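Local structure of orotidine 5'-phosphate decarboxylase (3TFX) at residues 121-126 with 134-139; 152-157 with 177-182. The protein probably catalyses the decarboxylation of orotidine 5'-monophosphate to uridine 5'-monophosphate, the last step of de novo UMP synthesis, as a homodimer. One frame throughout, in Å; residues are numbered along the deposited sequence.

Interaction 1: 121-126 with 134-139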
loop_
_atom_site.group_PDB
_atom_site.type_symbol
_atom_site.label_atom_id
_atom_site.label_comp_id
_atom_site.label_asym_id
_atom_site.label_seq_id
_atom_site.Cartn_x
_atom_site.Cartn_y
_atom_site.Cartn_z
ATOM N N VAL A 121 3.673 -3.895 9.348
ATOM C CA VAL A 121 4.939 -4.149 8.719
ATOM C C VAL A 121 5.921 -3.191 9.335
ATOM O O VAL A 121 5.599 -2.033 9.647
ATOM C CB VAL A 121 4.871 -3.967 7.189
ATOM C CG1 VAL A 121 6.280 -3.829 6.570
ATOM C CG2 VAL A 121 4.099 -5.140 6.573
ATOM N N THR A 122 7.129 -3.686 9.501
ATOM C CA THR A 122 8.140 -3.001 10.240
ATOM C C THR A 122 9.153 -2.492 9.186
ATOM O O THR A 122 8.924 -1.431 8.552
ATOM C CB THR A 122 8.617 -3.999 11.346
ATOM O OG1 THR A 122 8.332 -3.488 12.655
ATOM C CG2 THR A 122 10.016 -4.505 11.197
ATOM N N GLU A 123 10.237 -3.233 8.976
ATOM C CA GLU A 123 11.121 -2.981 7.853
ATOM C C GLU A 123 10.977 -4.154 6.913
ATOM O O GLU A 123 11.057 -5.299 7.342
ATOM C CB GLU A 123 12.578 -2.820 8.306
ATOM C CG GLU A 123 12.861 -1.550 9.128
ATOM C CD GLU A 123 12.742 -0.263 8.314
ATOM O OE1 GLU A 123 12.761 -0.308 7.059
ATOM O OE2 GLU A 123 12.637 0.809 8.930
ATOM N N LEU A 124 10.737 -3.877 5.641
ATOM C CA LEU A 124 10.606 -4.940 4.650
ATOM C C LEU A 124 11.918 -5.721 4.531
ATOM O O LEU A 124 12.999 -5.158 4.743
ATOM C CB LEU A 124 10.211 -4.356 3.290
ATOM C CG LEU A 124 8.818 -3.714 3.155
ATOM C CD1 LEU A 124 8.780 -2.804 1.932
ATOM C CD2 LEU A 124 7.725 -4.771 3.066
ATOM N N THR A 125 11.824 -7.008 4.192
ATOM C CA THR A 125 13.024 -7.844 4.002
ATOM C C THR A 125 13.883 -7.282 2.864
ATOM O O THR A 125 15.074 -7.589 2.765
ATOM C CB THR A 125 12.684 -9.343 3.725
ATOM O OG1 THR A 125 11.945 -9.459 2.502
ATOM C CG2 THR A 125 11.851 -9.944 4.871
ATOM N N SER A 126 13.278 -6.441 2.022
ATOM C CA SER A 126 13.986 -5.838 0.885
ATOM C C SER A 126 14.916 -4.704 1.317
ATOM O O SER A 126 15.806 -4.295 0.564
ATOM C CB SER A 126 12.999 -5.357 -0.185
ATOM O OG SER A 126 12.094 -4.389 0.330
ATOM N N ASN A 134 21.373 4.256 4.252
ATOM C CA ASN A 134 21.741 5.221 3.218
ATOM C C ASN A 134 20.676 5.568 2.177
ATOM O O ASN A 134 20.901 6.444 1.345
ATOM C CB ASN A 134 23.035 4.775 2.524
ATOM C CG ASN A 134 24.152 4.509 3.508
ATOM O OD1 ASN A 134 24.801 3.464 3.458
ATOM N ND2 ASN A 134 24.371 5.444 4.421
ATOM N N GLU A 135 19.531 4.890 2.216
ATOM C CA GLU A 135 18.406 5.225 1.328
ATOM C C GLU A 135 17.223 5.751 2.134
ATOM O O GLU A 135 16.828 6.915 1.990
ATOM C CB GLU A 135 18.013 4.029 0.456
ATOM C CG GLU A 135 19.108 3.657 -0.529
ATOM C CD GLU A 135 18.637 2.782 -1.679
ATOM O OE1 GLU A 135 17.538 2.179 -1.611
ATOM O OE2 GLU A 135 19.397 2.707 -2.664
ATOM N N GLN A 136 16.648 4.876 2.958
ATOM C CA GLN A 136 15.858 5.294 4.112
ATOM C C GLN A 136 16.946 5.879 5.007
ATOM O O GLN A 136 18.015 5.275 5.171
ATOM C CB GLN A 136 15.205 4.067 4.765
ATOM C CG GLN A 136 14.130 4.364 5.808
ATOM C CD GLN A 136 13.558 3.104 6.473
ATOM O OE1 GLN A 136 13.223 2.122 5.801
ATOM N NE2 GLN A 136 13.433 3.140 7.796
ATOM N N ASN A 137 16.748 7.063 5.549
ATOM C CA ASN A 137 17.844 7.611 6.357
ATOM C C ASN A 137 17.611 7.376 7.848
ATOM O O ASN A 137 17.467 8.318 8.627
ATOM C CB ASN A 137 18.113 9.078 6.018
ATOM C CG ASN A 137 18.566 9.269 4.574
ATOM O OD1 ASN A 137 17.881 9.907 3.779
ATOM N ND2 ASN A 137 19.714 8.707 4.232
ATOM N N CYS A 138 17.553 6.098 8.222
ATOM C CA CYS A 138 17.339 5.709 9.611
ATOM C C CYS A 138 18.588 5.970 10.456
ATOM O O CYS A 138 19.708 5.739 10.015
ATOM C CB CYS A 138 16.934 4.240 9.695
ATOM S SG CYS A 138 16.258 3.754 11.299
ATOM N N ARG A 139 18.381 6.472 11.665
ATOM C CA ARG A 139 19.478 6.679 12.598
ATOM C C ARG A 139 19.709 5.488 13.524
ATOM O O ARG A 139 20.675 5.492 14.287
ATOM C CB ARG A 139 19.252 7.933 13.442
ATOM C CG ARG A 139 18.163 7.807 14.462
ATOM C CD ARG A 139 18.389 8.768 15.617
ATOM N NE ARG A 139 17.435 8.476 16.682
ATOM C CZ ARG A 139 17.704 7.722 17.745
ATOM N NH1 ARG A 139 18.920 7.196 17.917
ATOM N NH2 ARG A 139 16.757 7.501 18.648
#

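Interaction 2: 152-157 with 177-182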
loop_
_atom_site.group_PDB
_atom_site.type_symbol
_atom_site.label_atom_id
_atom_site.label_comp_id
_atom_site.label_asym_id
_atom_site.label_seq_id
_atom_site.Cartn_x
_atom_site.Cartn_y
_atom_site.Cartn_z
HETATM N N MSE A 152 5.668 0.487 19.062
HETATM C CA MSE A 152 4.767 1.568 18.693
HETATM C C MSE A 152 3.472 1.058 18.078
HETATM O O MSE A 152 2.398 1.578 18.389
HETATM C CB MSE A 152 5.444 2.561 17.743
HETATM C CG MSE A 152 4.598 3.814 17.469
HETATM SE SE MSE A 152 5.238 4.838 15.933
HETATM C CE MSE A 152 4.896 3.523 14.531
ATOM N N ALA A 153 3.575 0.052 17.212
ATOM C CA ALA A 153 2.394 -0.568 16.610
ATOM C C ALA A 153 1.475 -1.156 17.674
ATOM O O ALA A 153 0.262 -0.921 17.646
ATOM C CB ALA A 153 2.805 -1.655 15.601
ATOM N N LYS A 154 2.053 -1.925 18.599
ATOM C CA LYS A 154 1.308 -2.438 19.764
ATOM C C LYS A 154 0.606 -1.308 20.527
ATOM O O LYS A 154 -0.573 -1.411 20.820
ATOM C CB LYS A 154 2.219 -3.253 20.699
ATOM C CG LYS A 154 1.686 -3.528 22.117
ATOM C CD LYS A 154 0.541 -4.521 22.128
ATOM C CE LYS A 154 0.086 -4.885 23.537
ATOM N NZ LYS A 154 -1.101 -5.805 23.483
ATOM N N HIS A 155 1.324 -0.224 20.823
ATOM C CA HIS A 155 0.710 0.906 21.541
ATOM C C HIS A 155 -0.249 1.737 20.701
ATOM O O HIS A 155 -0.909 2.625 21.226
ATOM C CB HIS A 155 1.767 1.806 22.181
ATOM C CG HIS A 155 2.601 1.107 23.205
ATOM N ND1 HIS A 155 2.061 0.253 24.144
ATOM C CD2 HIS A 155 3.934 1.132 23.439
ATOM C CE1 HIS A 155 3.028 -0.234 24.900
ATOM N NE2 HIS A 155 4.173 0.294 24.502
ATOM N N SER A 156 -0.354 1.422 19.412
ATOM C CA SER A 156 -1.212 2.178 18.510
ATOM C C SER A 156 -2.409 1.414 17.940
ATOM O O SER A 156 -2.972 1.825 16.928
ATOM C CB SER A 156 -0.384 2.754 17.365
ATOM O OG SER A 156 0.696 3.511 17.868
ATOM N N GLY A 157 -2.786 0.303 18.563
ATOM C CA GLY A 157 -3.933 -0.482 18.090
ATOM C C GLY A 157 -3.679 -1.625 17.114
ATOM O O GLY A 157 -4.619 -2.297 16.695
ATOM N N ASP A 177 2.304 -11.424 25.147
ATOM C CA ASP A 177 1.436 -12.450 24.553
ATOM C C ASP A 177 0.129 -11.935 23.924
ATOM O O ASP A 177 -0.528 -12.658 23.160
ATOM C CB ASP A 177 1.132 -13.541 25.596
ATOM C CG ASP A 177 2.369 -14.350 25.988
ATOM O OD1 ASP A 177 3.198 -14.608 25.103
ATOM O OD2 ASP A 177 2.518 -14.719 27.177
ATOM N N ASP A 178 -0.245 -10.697 24.233
ATOM C CA ASP A 178 -1.469 -10.104 23.682
ATOM C C ASP A 178 -1.160 -9.409 22.337
ATOM O O ASP A 178 -1.270 -8.192 22.193
ATOM C CB ASP A 178 -2.130 -9.164 24.708
ATOM C CG ASP A 178 -3.505 -8.669 24.266
ATOM O OD1 ASP A 178 -3.878 -7.558 24.690
ATOM O OD2 ASP A 178 -4.208 -9.357 23.482
ATOM N N PHE A 179 -0.767 -10.222 21.358
ATOM C CA PHE A 179 -0.156 -9.755 20.117
ATOM C C PHE A 179 0.107 -10.958 19.219
ATOM O O PHE A 179 0.360 -12.071 19.708
ATOM C CB PHE A 179 1.169 -9.053 20.411
ATOM C CG PHE A 179 1.500 -7.916 19.464
ATOM C CD1 PHE A 179 0.601 -6.873 19.256
ATOM C CD2 PHE A 179 2.738 -7.874 18.816
ATOM C CE1 PHE A 179 0.917 -5.805 18.401
ATOM C CE2 PHE A 179 3.068 -6.813 17.961
ATOM C CZ PHE A 179 2.158 -5.766 17.767
ATOM N N LEU A 180 0.041 -10.733 17.913
ATOM C CA LEU A 180 0.275 -11.791 16.933
ATOM C C LEU A 180 1.628 -11.623 16.270
ATOM O O LEU A 180 1.914 -10.586 15.683
ATOM C CB LEU A 180 -0.838 -11.799 15.880
ATOM C CG LEU A 180 -2.243 -12.127 16.406
ATOM C CD1 LEU A 180 -3.279 -11.807 15.356
ATOM C CD2 LEU A 180 -2.387 -13.609 16.913
ATOM N N TYR A 181 2.467 -12.647 16.361
ATOM C CA TYR A 181 3.737 -12.633 15.642
ATOM C C TYR A 181 3.575 -13.512 14.408
ATOM O O TYR A 181 3.547 -14.741 14.514
ATOM C CB TYR A 181 4.883 -13.073 16.568
ATOM C CG TYR A 181 4.912 -12.259 17.850
ATOM C CD1 TYR A 181 5.583 -11.042 17.899
ATOM C CD2 TYR A 181 4.236 -12.685 18.990
ATOM C CE1 TYR A 181 5.606 -10.268 19.067
ATOM C CE2 TYR A 181 4.256 -11.917 20.177
ATOM C CZ TYR A 181 4.934 -10.707 20.193
ATOM O OH TYR A 181 4.949 -9.932 21.328
ATOM N N VAL A 182 3.422 -12.863 13.252
ATOM C CA VAL A 182 3.132 -13.541 11.986
ATOM C C VAL A 182 4.404 -13.648 11.146
ATOM O O VAL A 182 5.008 -12.626 10.787
ATOM C CB VAL A 182 2.017 -12.832 11.208
ATOM C CG1 VAL A 182 1.776 -13.503 9.836
ATOM C CG2 VAL A 182 0.721 -12.801 12.041
HETATM O O HOH W 1 -2.161 -6.197 26.391
#

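Interaction 1: 121-126 with 134-139
E123 and Q136 carry this contact by themselves: a carboxylate and a primary amide reach out from opposite directions and meet through one N-H and one carboxylate oxygen, while their backbones stay well apart, the two CA atoms lying 10.2 Å from each other. The flat groups are nearly coplanar, with 28° between their planes. NE2 of Q136 donates to OE2 of E123 over 2.7 Å, and the bond is almost straight, 168° at the hydrogen. On the amide side OE2 lies practically in the plane, the place for an N-H to point; on the acid side NE2 arrives syn, somewhat out of the carboxylate plane. Q136 spans its share of the gap by stretching, with CG anti to the backbone N (chi1 -168°) and an extended chain beyond, whereas E123 is bent at chi2. Glutamine suits its buried place because it brings an N-H donor on a long arm without adding a charge.

Both residues belong to the long connection that follows strand 117-121 of the TIM barrel. It runs from the C-terminal end of that strand, past T125, a predicted substrate-binding residue, through the short helix 129-134 and on to helix 142-155. The pair therefore ties the start of this connection to its later part. Glutamate suits its place because one carboxylate oxygen can accept from two amides: OE2 also takes a bond from NE2 of Q145, while the side chain packs against M142, L149 and L132. A leucine at E123 would probably leave the amide N-H groups of Q136 and Q145 without their shared acceptor, letting both turn more freely. Beside Q136, OE1 of E135 accepts a hydrogen bond from the backbone N of S95 of the second subunit.

Interaction 2: 152-157 with 177-182
K154 passes F179, the two side chains sliding past each other in opposite directions, so that the lysine runs outward while the phenylalanine reaches in toward the helix. CA and the methylenes CB and CD of the lysine do the touching: CA and CB each sit 3.7 Å from CE1 of F179, and further out CD comes equally near CD1 of the same ring. Such a chain suits the edge of a core, greasy along its length and charged at the end, and the buried F179 offers it a nonpolar surface. A bend at chi2 (71°) keeps the chain beside the ring before it straightens toward the solvent side. Against D178 the orientation differs, for here the two side chains cross at about a right angle. NZ of K154 donates to the backbone O of D178 over 2.7 Å, approaching at 144° to the C=O bond, and makes a longer salt bridge of 3.5 Å to OD1. With its CG anti to the backbone N (chi1 -172°), the exposed D178 presents a charge opposite to the ammonium, and one water links the pair, accepting from NZ and donating to OD1. D178 is the centre of an inverse gamma turn, closed by a weak bond from N of F179 to O of D177.

The contact joins the last turn of helix 142-155 to the turn just before strand 180-183, at the N-terminal end of the barrel strand. CE1 of Y181 lies at the edge of the F179 ring, in its plane. The ammonium group is thus hydrogen-bonded to a carbonyl and a water, with a carboxylate at salt-bridge distance; the charge probably stays partly hydrated, and the short bond to the carbonyl is likely to matter more than the long salt bridge.

Overall arrangement
Interactions 1 and 2 follow one another along the chain, the first closing before the second opens. Their centres are about 20 Å apart and their nearest atoms about 7 Å, so they do not touch. Helix 142-155 connects them: its early residue Q145 bonds to E123 of interaction 1, and its last turn supplies K154 to interaction 2. The helix packs outside the eight-stranded parallel barrel, and the contacts belong to different ends of the barrel strands. Interaction 1 sits past the C-terminal end of strand 117-121, on the side of the predicted substrate site, whereas interaction 2 lies where strand 180-183 begins, away from that site. Both reach the dimer partner, M152 packing on E135 of the second subunit.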